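Local coordinates for protein PvdO (Pseudomonas aeruginosa, PDB 5HHA) that takes part in chromophore maturation in the periplasm, binds calcium and belongs to the formylglycine-generating enzyme (sulfatase-modifying factor) family, at residues A[116-121]-A[125-130]. Sequence-based numbering, arbitrary orientation.
Sequences PRYQQG and PAVCVD
V127 pushes its CG2 methyl in among three side chains of 116-121: the ring of P116, whose CG is 3.9 Å away, the hydroxyl end of Y118, and the amide nitrogen of Q120. The P116 side chain is set roughly perpendicular to that of V127, and its CB also lies over one face of the Y118 ring, toward the rim. Q120 and V127 run past one another, head to tail; with CG anti to the backbone N (chi1 -177°) and the chain extended beyond, the Q120 amide spans to the other segment. There NE2 donates to P125 O at 3.1 Å, a bent bond (141° at the hydrogen) coming from off the carbonyl plane, while OE1 takes a bond from K115. P125 O gets a second donor from a water, 2.7 Å away, that also donates to Y118 OH. Another water accepts from both Q120 NE2 and V127 N, so NE2 reaches the 125-130 backbone once directly and once through water. Y118 OH is further bonded to D276 O. Farther along, C128 SG sits 3.8 Å from P116 N and forms the disulfide with C111. Both segments, irregular throughout, and this disulfide belong to the long connection between helices 86-96 and 131-145 of the FGE-sulfatase domain.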
# COMPACT_ATOMS: atom_id res chain seq x y z
N PRO A 116 6.02 16.45 2.43
CA PRO A 116 5.19 16.71 3.61
C PRO A 116 5.85 17.74 4.52
O PRO A 116 6.99 18.15 4.26
CB PRO A 116 5.15 15.34 4.28
CG PRO A 116 6.51 14.79 4.02
CD PRO A 116 6.89 15.27 2.63
N ARG A 117 5.20 18.12 5.60
CA ARG A 117 5.75 19.12 6.52
C ARG A 117 6.71 18.48 7.52
O ARG A 117 7.59 19.15 8.06
CB ARG A 117 4.65 19.82 7.30
CG ARG A 117 3.73 20.69 6.46
CD ARG A 117 4.49 21.67 5.59
NE ARG A 117 4.88 21.06 4.32
CZ ARG A 117 5.93 21.42 3.59
NH1 ARG A 117 6.72 22.41 3.97
NH2 ARG A 117 6.19 20.80 2.46
N TYR A 118 6.54 17.19 7.81
CA TYR A 118 7.39 16.49 8.75
C TYR A 118 8.70 16.10 8.11
O TYR A 118 8.85 16.03 6.90
CB TYR A 118 6.67 15.28 9.36
CG TYR A 118 6.14 14.26 8.35
CD1 TYR A 118 6.99 13.44 7.65
CD2 TYR A 118 4.77 14.11 8.15
CE1 TYR A 118 6.52 12.51 6.74
CE2 TYR A 118 4.29 13.15 7.24
CZ TYR A 118 5.17 12.37 6.55
OH TYR A 118 4.73 11.44 5.60
N GLN A 119 9.70 15.85 8.96
CA GLN A 119 10.99 15.42 8.46
C GLN A 119 10.85 14.10 7.71
O GLN A 119 10.28 13.14 8.22
CB GLN A 119 11.97 15.28 9.62
CG GLN A 119 12.32 16.63 10.27
CD GLN A 119 13.16 16.52 11.52
OE1 GLN A 119 12.94 17.25 12.50
NE2 GLN A 119 14.12 15.68 11.48
N GLN A 120 11.44 14.05 6.52
CA GLN A 120 11.27 12.93 5.61
C GLN A 120 12.58 12.62 4.90
O GLN A 120 12.94 13.28 3.90
CB GLN A 120 10.19 13.23 4.55
CG GLN A 120 9.91 12.07 3.60
CD GLN A 120 9.25 12.53 2.32
OE1 GLN A 120 9.61 13.57 1.76
NE2 GLN A 120 8.28 11.75 1.83
N GLY A 121 13.29 11.63 5.40
CA GLY A 121 14.50 11.17 4.75
C GLY A 121 14.20 10.30 3.54
O GLY A 121 13.04 9.96 3.25
N PRO A 125 8.54 6.62 3.27
CA PRO A 125 7.68 6.48 2.08
C PRO A 125 7.46 7.80 1.35
O PRO A 125 7.27 8.86 1.96
CB PRO A 125 6.34 5.98 2.65
CG PRO A 125 6.68 5.40 3.97
CD PRO A 125 7.87 6.18 4.50
N ALA A 126 7.42 7.71 0.03
CA ALA A 126 6.91 8.80 -0.79
C ALA A 126 5.46 9.07 -0.41
O ALA A 126 4.65 8.13 -0.22
CB ALA A 126 6.99 8.44 -2.25
N VAL A 127 5.09 10.33 -0.32
CA VAL A 127 3.72 10.74 -0.04
C VAL A 127 3.42 11.98 -0.89
O VAL A 127 4.23 12.38 -1.74
CB VAL A 127 3.54 11.04 1.47
CG1 VAL A 127 3.67 9.76 2.29
CG2 VAL A 127 4.53 12.12 1.96
N CYS A 128 2.25 12.59 -0.68
CA CYS A 128 1.92 13.85 -1.33
C CYS A 128 1.84 13.69 -2.83
O CYS A 128 2.13 14.63 -3.59
CB CYS A 128 2.89 14.96 -0.90
SG CYS A 128 2.69 15.42 0.82
N VAL A 129 1.38 12.50 -3.24
CA VAL A 129 1.11 12.13 -4.62
C VAL A 129 -0.36 11.74 -4.79
O VAL A 129 -0.97 11.12 -3.90
CB VAL A 129 1.99 10.94 -5.06
CG1 VAL A 129 3.43 11.37 -5.29
CG2 VAL A 129 1.91 9.77 -4.06
N ASP A 130 -0.96 12.12 -5.92
CA ASP A 130 -2.31 11.68 -6.20
C ASP A 130 -2.29 10.40 -7.04
O ASP A 130 -1.27 9.84 -7.36
CB ASP A 130 -3.24 12.80 -6.79
CG ASP A 130 -2.98 13.12 -8.25
OD1 ASP A 130 -2.13 12.50 -8.89
OD2 ASP A 130 -3.68 14.03 -8.78
O HOH W 1 6.92 9.86 4.49
O HOH W 2 7.39 12.27 -0.96